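Local coordinates for protein kinase, putative (Bodo saltans, PDB 6TLY), which is a kinetochore protein and probable serine/threonine kinase whose zinc-binding central domain is thought to serve centromere localization, at residues N60-E64 with S65-K69; P83-T86 with K87-H91; G29-N33 with V34-P38. All blocks are in the same frame, centred on the assembly; numbering follows the deposited sequence.

Overall arrangement
The three contacts are local pieces of one zinc-rich central domain: a helix end, a helix start and a metal-binding turn. Along the chain contact 3 comes first, then contact 1, then contact 2. Contacts 3 and 1 have centres about 11 Å apart and share one zinc ion. Lys69 NZ also links them, probably by a hydrogen bond to Asn33 O. Contact 2 lies on helix 85-93 in the C2H2-type finger and holds a different zinc. Its centre is about 20 Å from that of contact 1 and about 15 Å from that of contact 3. A probable hydrogen bond, Lys87 NZ to Asn33 OD1, and Pro83 packing on Asn33 join the finger to the C1-like part.

Contact 1 (N60-E64 with S65-K69). With ZN (zinc ion), chain C.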
loop_
_atom_site.group_PDB
_atom_site.type_symbol
_atom_site.label_atom_id
_atom_site.label_comp_id
_atom_site.label_asym_id
_atom_site.label_seq_id
_atom_site.Cartn_x
_atom_site.Cartn_y
_atom_site.Cartn_z
ATOM N N ASN A 60 9.705 -4.348 -2.864
ATOM C CA ASN A 60 10.851 -3.722 -2.219
ATOM C C ASN A 60 11.492 -2.652 -3.109
ATOM O O ASN A 60 11.989 -1.662 -2.583
ATOM C CB ASN A 60 11.884 -4.757 -1.808
ATOM C CG ASN A 60 12.335 -5.636 -2.949
ATOM O OD1 ASN A 60 11.573 -6.444 -3.484
ATOM N ND2 ASN A 60 13.603 -5.502 -3.350
ATOM N N GLN A 61 11.475 -2.858 -4.439
ATOM C CA GLN A 61 12.076 -1.938 -5.413
ATOM C C GLN A 61 11.388 -0.580 -5.381
ATOM O O GLN A 61 12.069 0.439 -5.287
ATOM C CB GLN A 61 12.008 -2.541 -6.829
ATOM C CG GLN A 61 13.341 -3.049 -7.362
ATOM C CD GLN A 61 13.193 -4.183 -8.367
ATOM O OE1 GLN A 61 12.088 -4.508 -8.838
ATOM N NE2 GLN A 61 14.313 -4.813 -8.718
ATOM N N CYS A 62 10.048 -0.562 -5.420
ATOM C CA CYS A 62 9.315 0.699 -5.375
ATOM C C CYS A 62 9.443 1.366 -3.991
ATOM O O CYS A 62 9.662 2.582 -3.903
ATOM C CB CYS A 62 7.852 0.505 -5.770
ATOM S SG CYS A 62 7.578 0.113 -7.517
ATOM N N ALA A 63 9.338 0.574 -2.915
ATOM C CA ALA A 63 9.380 1.116 -1.566
ATOM C C ALA A 63 10.706 1.820 -1.200
ATOM O O ALA A 63 10.695 2.977 -0.771
ATOM C CB ALA A 63 9.047 0.034 -0.554
ATOM N N GLU A 64 11.826 1.157 -1.468
ATOM C CA GLU A 64 13.151 1.641 -1.135
ATOM C C GLU A 64 13.596 2.781 -2.055
ATOM O O GLU A 64 14.256 3.705 -1.576
ATOM C CB GLU A 64 14.127 0.459 -1.085
ATOM C CG GLU A 64 13.804 -0.432 0.114
ATOM C CD GLU A 64 14.421 -1.818 0.110
ATOM O OE1 GLU A 64 15.275 -2.072 -0.766
ATOM O OE2 GLU A 64 14.039 -2.658 0.958
ATOM N N SER A 65 13.142 2.798 -3.316
ATOM C CA SER A 65 13.456 3.921 -4.214
ATOM C C SER A 65 12.467 5.115 -4.070
ATOM O O SER A 65 12.649 6.137 -4.728
ATOM C CB SER A 65 13.533 3.454 -5.664
ATOM O OG SER A 65 12.249 3.250 -6.229
ATOM N N ARG A 66 11.445 4.985 -3.206
ATOM C CA ARG A 66 10.429 6.002 -2.967
ATOM C C ARG A 66 9.629 6.303 -4.218
ATOM O O ARG A 66 9.323 7.459 -4.499
ATOM C CB ARG A 66 11.011 7.278 -2.336
ATOM C CG ARG A 66 11.158 7.141 -0.846
ATOM C CD ARG A 66 12.404 6.409 -0.432
ATOM N NE ARG A 66 12.588 6.423 1.021
ATOM C CZ ARG A 66 13.441 5.640 1.675
ATOM N NH1 ARG A 66 14.169 4.747 1.020
ATOM N NH2 ARG A 66 13.557 5.734 2.995
ATOM N N LYS A 67 9.323 5.255 -4.992
ATOM C CA LYS A 67 8.508 5.404 -6.181
ATOM C C LYS A 67 7.072 5.592 -5.723
ATOM O O LYS A 67 6.640 4.971 -4.754
ATOM C CB LYS A 67 8.610 4.166 -7.079
ATOM C CG LYS A 67 9.702 4.287 -8.123
ATOM C CD LYS A 67 9.348 3.503 -9.378
ATOM C CE LYS A 67 8.130 4.073 -10.070
ATOM N NZ LYS A 67 7.452 3.049 -10.903
ATOM N N PHE A 68 6.342 6.443 -6.408
ATOM C CA PHE A 68 4.953 6.719 -6.070
ATOM C C PHE A 68 4.072 6.569 -7.297
ATOM O O PHE A 68 4.544 6.699 -8.426
ATOM C CB PHE A 68 4.798 8.131 -5.438
ATOM C CG PHE A 68 5.340 9.278 -6.271
ATOM C CD1 PHE A 68 6.661 9.674 -6.160
ATOM C CD2 PHE A 68 4.533 9.939 -7.181
ATOM C CE1 PHE A 68 7.159 10.715 -6.929
ATOM C CE2 PHE A 68 5.037 10.970 -7.959
ATOM C CZ PHE A 68 6.340 11.365 -7.815
ATOM N N LYS A 69 2.795 6.264 -7.063
ATOM C CA LYS A 69 1.774 6.164 -8.092
ATOM C C LYS A 69 1.546 7.586 -8.619
ATOM O O LYS A 69 1.473 8.535 -7.833
ATOM C CB LYS A 69 0.476 5.634 -7.458
ATOM C CG LYS A 69 -0.537 5.071 -8.428
ATOM C CD LYS A 69 -0.092 3.777 -9.025
ATOM C CE LYS A 69 -1.223 3.082 -9.725
ATOM N NZ LYS A 69 -0.874 1.674 -10.039
HETATM ZN ZN ZN C . 6.795 -2.062 -7.409
#
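Ser65 lies against Gln61 at the C-terminal end of helix 60-65, where a Schellman motif closes the helix. Two donors of Ser65 grip Gln61 O, its backbone N and its OG. They come from opposite faces of the carbonyl plane. The hydroxyl bond, Ser65 OG to Gln61 O, is 3.0 Å. OG can turn back to this carbonyl because it sits between the backbone N and the carbonyl carbon, chi1 77°.

Arg66 leaves the helix with positive phi. Its N donates to Ala63 O from above the carbonyl plane. Lys67 N makes the longer step back to Cys62 O, at 2.9 Å. These are the two backward bonds of the motif. The Lys67 side chain starts over the same turn, with its CB 4.0 Å from Cys62 CB, and then leads away.

From Cys62 CB the sulfur turns off across the line to Lys67 CB, toward the metal. SG binds the zinc ion at 2.3 Å, and Cys32, Cys35 and Cys59 complete the site. The helix end is therefore tied to the metal one turn before the chain leaves.

The Arg66 chain bends at chi2 (82°) and brings the guanidinium back over the helix end. NE has its own partner, Gly7 O. The Glu64 side chain points away from the turn, and its OE2 is bonded by the hydroxyls of Tyr47 and Tyr49. Its backbone carbonyl is what Arg66 uses: Glu64 O lies at the edge of the guanidinium, nearly in its plane, 2.8 Å from Arg66 NH1.

Contact 2 (P83-T86 with K87-H91); sequences PSQT and KLQYH. With ZN (zinc ion), chain D; SO4 (sulfate ion), chain E.
Ser84 accepts from Lys87 as the N-cap residue of helix 85-93, in a C2H2-type finger that binds its zinc with three cysteines and one histidine. Ser84 OG meets Lys87 N at 3.1 Å, with an N-H...O angle of 160°. A chi1 of 67° folds the hydroxyl back to this first-turn amide. With the hydroxyl gone, as in an alanine, Lys87 N is likely to lose its capping acceptor and Lys87 CG and CD a neighbour.

The Lys87 chain runs extended past the cap. Its CG packs on Ser84 OG and its CD meets Pro83 CG at 4.1 Å. The ammonium travels on to Asp55 O and Asn33 OD1.

Gln85 and Gln89 are one turn apart. Both chains are extended beyond CG, and their amide planes are stacked, 10° apart. Gln89 NE2 lies 3.6 Å from Gln85 CD. The same nitrogen also approaches Gln85 CG. A water bridges Gln89 OE1 to Thr86 OG1.

Thr86 splits its two branches. OG1 lies beside its own backbone N, and the two donate together to sulfate O1, while Gln85 N holds sulfate O2. The sulfate, probably from the crystallisation liquor, thus sits at the helix N-terminus. CG2 lies alongside the Tyr90 side chain, 3.5 Å from Tyr90 OH. Thr86 O lies over one face of the Tyr90 ring.

One turn beyond Lys87, His91 carries the metal bond, with Cys75, Cys78 and Cys95 as the other ligands. His91 NE2 is 1.9 Å from the zinc ion.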
loop_
_atom_site.group_PDB
_atom_site.type_symbol
_atom_site.label_atom_id
_atom_site.label_comp_id
_atom_site.label_asym_id
_atom_site.label_seq_id
_atom_site.Cartn_x
_atom_site.Cartn_y
_atom_site.Cartn_z
ATOM N N PRO A 83 -4.408 3.800 -4.410
ATOM C CA PRO A 83 -3.694 3.717 -5.694
ATOM C C PRO A 83 -4.563 3.338 -6.896
ATOM O O PRO A 83 -4.059 3.365 -8.020
ATOM C CB PRO A 83 -2.637 2.639 -5.424
ATOM C CG PRO A 83 -3.332 1.699 -4.471
ATOM C CD PRO A 83 -4.177 2.604 -3.576
ATOM N N SER A 84 -5.825 2.906 -6.664
ATOM C CA SER A 84 -6.722 2.477 -7.745
ATOM C C SER A 84 -8.174 2.839 -7.454
ATOM O O SER A 84 -8.558 3.013 -6.300
ATOM C CB SER A 84 -6.628 0.967 -7.959
ATOM O OG SER A 84 -7.153 0.262 -6.843
ATOM N N GLN A 85 -8.988 2.887 -8.509
ATOM C CA GLN A 85 -10.420 3.127 -8.368
ATOM C C GLN A 85 -11.046 1.922 -7.660
ATOM O O GLN A 85 -11.914 2.110 -6.817
ATOM C CB GLN A 85 -11.066 3.348 -9.737
ATOM C CG GLN A 85 -12.583 3.322 -9.672
ATOM C CD GLN A 85 -13.190 3.873 -10.913
ATOM O OE1 GLN A 85 -13.536 5.041 -10.961
ATOM N NE2 GLN A 85 -13.318 3.044 -11.929
ATOM N N THR A 86 -10.594 0.703 -7.963
ATOM C CA THR A 86 -11.135 -0.498 -7.325
ATOM C C THR A 86 -10.956 -0.464 -5.797
ATOM O O THR A 86 -11.903 -0.767 -5.076
ATOM C CB THR A 86 -10.563 -1.775 -7.974
ATOM O OG1 THR A 86 -10.859 -1.752 -9.375
ATOM C CG2 THR A 86 -11.175 -3.033 -7.397
ATOM N N LYS A 87 -9.768 -0.057 -5.303
ATOM C CA LYS A 87 -9.540 0.015 -3.855
ATOM C C LYS A 87 -10.331 1.112 -3.215
ATOM O O LYS A 87 -10.885 0.911 -2.135
ATOM C CB LYS A 87 -8.056 0.116 -3.507
ATOM C CG LYS A 87 -7.378 -1.223 -3.729
ATOM C CD LYS A 87 -5.935 -1.215 -3.308
ATOM C CE LYS A 87 -5.413 -2.628 -3.281
ATOM N NZ LYS A 87 -4.127 -2.696 -2.578
ATOM N N LEU A 88 -10.468 2.255 -3.901
ATOM C CA LEU A 88 -11.324 3.338 -3.405
ATOM C C LEU A 88 -12.778 2.844 -3.307
ATOM O O LEU A 88 -13.439 3.108 -2.307
ATOM C CB LEU A 88 -11.250 4.575 -4.334
ATOM C CG LEU A 88 -12.302 5.680 -4.076
ATOM C CD1 LEU A 88 -12.083 6.306 -2.702
ATOM C CD2 LEU A 88 -12.233 6.751 -5.152
ATOM N N GLN A 89 -13.261 2.125 -4.331
ATOM C CA GLN A 89 -14.634 1.622 -4.337
ATOM C C GLN A 89 -14.906 0.636 -3.195
ATOM O O GLN A 89 -15.946 0.758 -2.557
ATOM C CB GLN A 89 -14.997 1.039 -5.696
ATOM C CG GLN A 89 -15.207 2.150 -6.731
ATOM C CD GLN A 89 -15.341 1.619 -8.134
ATOM O OE1 GLN A 89 -14.914 0.501 -8.441
ATOM N NE2 GLN A 89 -15.924 2.417 -9.018
ATOM N N TYR A 90 -13.949 -0.265 -2.888
ATOM C CA TYR A 90 -14.111 -1.200 -1.760
ATOM C C TYR A 90 -14.201 -0.405 -0.452
ATOM O O TYR A 90 -15.085 -0.671 0.354
ATOM C CB TYR A 90 -12.945 -2.192 -1.646
ATOM C CG TYR A 90 -12.787 -3.157 -2.794
ATOM C CD1 TYR A 90 -13.887 -3.597 -3.515
ATOM C CD2 TYR A 90 -11.549 -3.706 -3.099
ATOM C CE1 TYR A 90 -13.750 -4.515 -4.551
ATOM C CE2 TYR A 90 -11.399 -4.612 -4.136
ATOM C CZ TYR A 90 -12.505 -5.036 -4.844
ATOM O OH TYR A 90 -12.336 -5.928 -5.881
ATOM N N HIS A 91 -13.335 0.610 -0.269
ATOM C CA HIS A 91 -13.351 1.454 0.925
ATOM C C HIS A 91 -14.678 2.208 1.060
ATOM O O HIS A 91 -15.278 2.206 2.132
ATOM C CB HIS A 91 -12.190 2.491 0.872
ATOM C CG HIS A 91 -12.280 3.600 1.887
ATOM N ND1 HIS A 91 -11.836 3.429 3.189
ATOM C CD2 HIS A 91 -12.765 4.860 1.760
ATOM C CE1 HIS A 91 -12.042 4.585 3.797
ATOM N NE2 HIS A 91 -12.594 5.480 2.975
HETATM ZN ZN ZN D . -13.481 7.162 3.378
HETATM S S SO4 E . -8.441 0.538 -11.407
HETATM O O1 SO4 E . -9.341 0.044 -10.397
HETATM O O2 SO4 E . -8.031 1.925 -11.090
HETATM O O3 SO4 E . -7.225 -0.282 -11.496
HETATM O O4 SO4 E . -9.147 0.418 -12.683
HETATM O O HOH W 1 -13.189 -0.570 -10.483
#

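Contact 3 (G29-N33 with V34-P38); sequences GFDCN and VCDQP. With ZN (zinc ion), chain C.
Cys32 and Cys35 bind one zinc ion from a tight CxxC turn, a zinc knuckle. The metal bonds are 2.4 Å from Cys32 SG and 2.3 Å from Cys35 SG. Cys59 and Cys62 supply the other two sulfurs.

Amide-to-sulfur bonds form a second layer. Val34 N and Cys35 N both donate to Cys32 SG. The second is nearly straight, 174°. A chi1 of -180° turns Cys32 SG away from its own N and within reach of the two following amides. Gln37 N in turn donates to Cys35 SG.

Backbone bonds close the turn. Cys32 N donates to Gln37 O at 2.9 Å and Asp36 N to Cys32 O. Beyond them Asp31 faces Pro38 as an antiparallel non-hydrogen-bonded pair.

Among the polar side chains, Asn33 ND2 reaches back to Asp31 O in the carbonyl plane. Its OD1, the partner of Lys87, also accepts from Asp57 N. Asp31 and Asp36 lie side by side, their carboxylate planes 78° apart. Asp31 OD2 and Asp36 OD1 are 4.3 Å apart, so the like charges probably repel mildly.

The N-H donors probably offset part of the negative charge on the thiolates, as is usual for zinc bound by four cysteines.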
loop_
_atom_site.group_PDB
_atom_site.type_symbol
_atom_site.label_atom_id
_atom_site.label_comp_id
_atom_site.label_asym_id
_atom_site.label_seq_id
_atom_site.Cartn_x
_atom_site.Cartn_y
_atom_site.Cartn_z
ATOM N N GLY A 29 -0.473 -13.426 -2.663
ATOM C CA GLY A 29 0.369 -12.452 -3.335
ATOM C C GLY A 29 -0.421 -11.234 -3.760
ATOM O O GLY A 29 -1.603 -11.087 -3.420
ATOM N N PHE A 30 0.225 -10.357 -4.518
ATOM C CA PHE A 30 -0.408 -9.119 -4.953
ATOM C C PHE A 30 0.313 -8.586 -6.156
ATOM O O PHE A 30 1.433 -9.001 -6.437
ATOM C CB PHE A 30 -0.317 -8.067 -3.817
ATOM C CG PHE A 30 1.098 -7.647 -3.471
ATOM C CD1 PHE A 30 1.884 -8.420 -2.641
ATOM C CD2 PHE A 30 1.651 -6.497 -4.012
ATOM C CE1 PHE A 30 3.181 -8.039 -2.343
ATOM C CE2 PHE A 30 2.958 -6.128 -3.723
ATOM C CZ PHE A 30 3.707 -6.898 -2.890
ATOM N N ASP A 31 -0.292 -7.621 -6.834
ATOM C CA ASP A 31 0.374 -6.904 -7.899
ATOM C C ASP A 31 0.799 -5.595 -7.236
ATOM O O ASP A 31 -0.063 -4.864 -6.702
ATOM C CB ASP A 31 -0.601 -6.635 -9.047
ATOM C CG ASP A 31 -1.016 -7.905 -9.765
ATOM O OD1 ASP A 31 -0.144 -8.784 -9.972
ATOM O OD2 ASP A 31 -2.213 -8.025 -10.118
ATOM N N CYS A 32 2.115 -5.230 -7.292
ATOM C CA CYS A 32 2.609 -3.990 -6.673
ATOM C C CYS A 32 1.714 -2.814 -6.943
ATOM O O CYS A 32 1.376 -2.587 -8.103
ATOM C CB CYS A 32 4.039 -3.671 -7.091
ATOM S SG CYS A 32 4.679 -2.155 -6.336
ATOM N N ASN A 33 1.289 -2.117 -5.886
ATOM C CA ASN A 33 0.356 -1.012 -6.070
ATOM C C ASN A 33 0.971 0.194 -6.810
ATOM O O ASN A 33 0.225 1.071 -7.255
ATOM C CB ASN A 33 -0.244 -0.612 -4.765
ATOM C CG ASN A 33 -1.096 -1.663 -4.077
ATOM O OD1 ASN A 33 -1.650 -1.396 -3.026
ATOM N ND2 ASN A 33 -1.243 -2.879 -4.642
ATOM N N VAL A 34 2.299 0.223 -6.969
ATOM C CA VAL A 34 2.971 1.296 -7.709
ATOM C C VAL A 34 3.354 0.840 -9.129
ATOM O O VAL A 34 2.950 1.475 -10.103
ATOM C CB VAL A 34 4.200 1.859 -6.952
ATOM C CG1 VAL A 34 4.969 2.877 -7.811
ATOM C CG2 VAL A 34 3.803 2.469 -5.613
ATOM N N CYS A 35 4.124 -0.260 -9.257
ATOM C CA CYS A 35 4.620 -0.679 -10.574
ATOM C C CYS A 35 3.826 -1.803 -11.251
ATOM O O CYS A 35 4.204 -2.192 -12.343
ATOM C CB CYS A 35 6.098 -1.050 -10.479
ATOM S SG CYS A 35 6.396 -2.632 -9.647
ATOM N N ASP A 36 2.852 -2.411 -10.571
ATOM C CA ASP A 36 2.025 -3.507 -11.086
ATOM C C ASP A 36 2.772 -4.857 -11.269
ATOM O O ASP A 36 2.182 -5.800 -11.798
ATOM C CB ASP A 36 1.298 -3.098 -12.392
ATOM C CG ASP A 36 0.056 -3.918 -12.660
ATOM O OD1 ASP A 36 -0.575 -4.381 -11.676
ATOM O OD2 ASP A 36 -0.278 -4.124 -13.856
ATOM N N GLN A 37 4.027 -4.966 -10.817
ATOM C CA GLN A 37 4.789 -6.221 -10.934
ATOM C C GLN A 37 4.129 -7.294 -10.035
ATOM O O GLN A 37 3.751 -6.994 -8.907
ATOM C CB GLN A 37 6.269 -5.978 -10.556
ATOM C CG GLN A 37 7.071 -7.153 -9.983
ATOM C CD GLN A 37 8.426 -6.722 -9.464
ATOM O OE1 GLN A 37 8.578 -6.313 -8.299
ATOM N NE2 GLN A 37 9.451 -6.807 -10.310
ATOM N N PRO A 38 3.914 -8.518 -10.556
ATOM C CA PRO A 38 3.300 -9.563 -9.725
ATOM C C PRO A 38 4.280 -10.031 -8.659
ATOM O O PRO A 38 5.451 -10.268 -8.933
ATOM C CB PRO A 38 2.983 -10.685 -10.725
ATOM C CG PRO A 38 3.963 -10.512 -11.807
ATOM C CD PRO A 38 4.281 -9.023 -11.895
HETATM ZN ZN ZN C . 6.795 -2.062 -7.409
HETATM O O HOH W 2 -1.035 -2.495 -9.277
#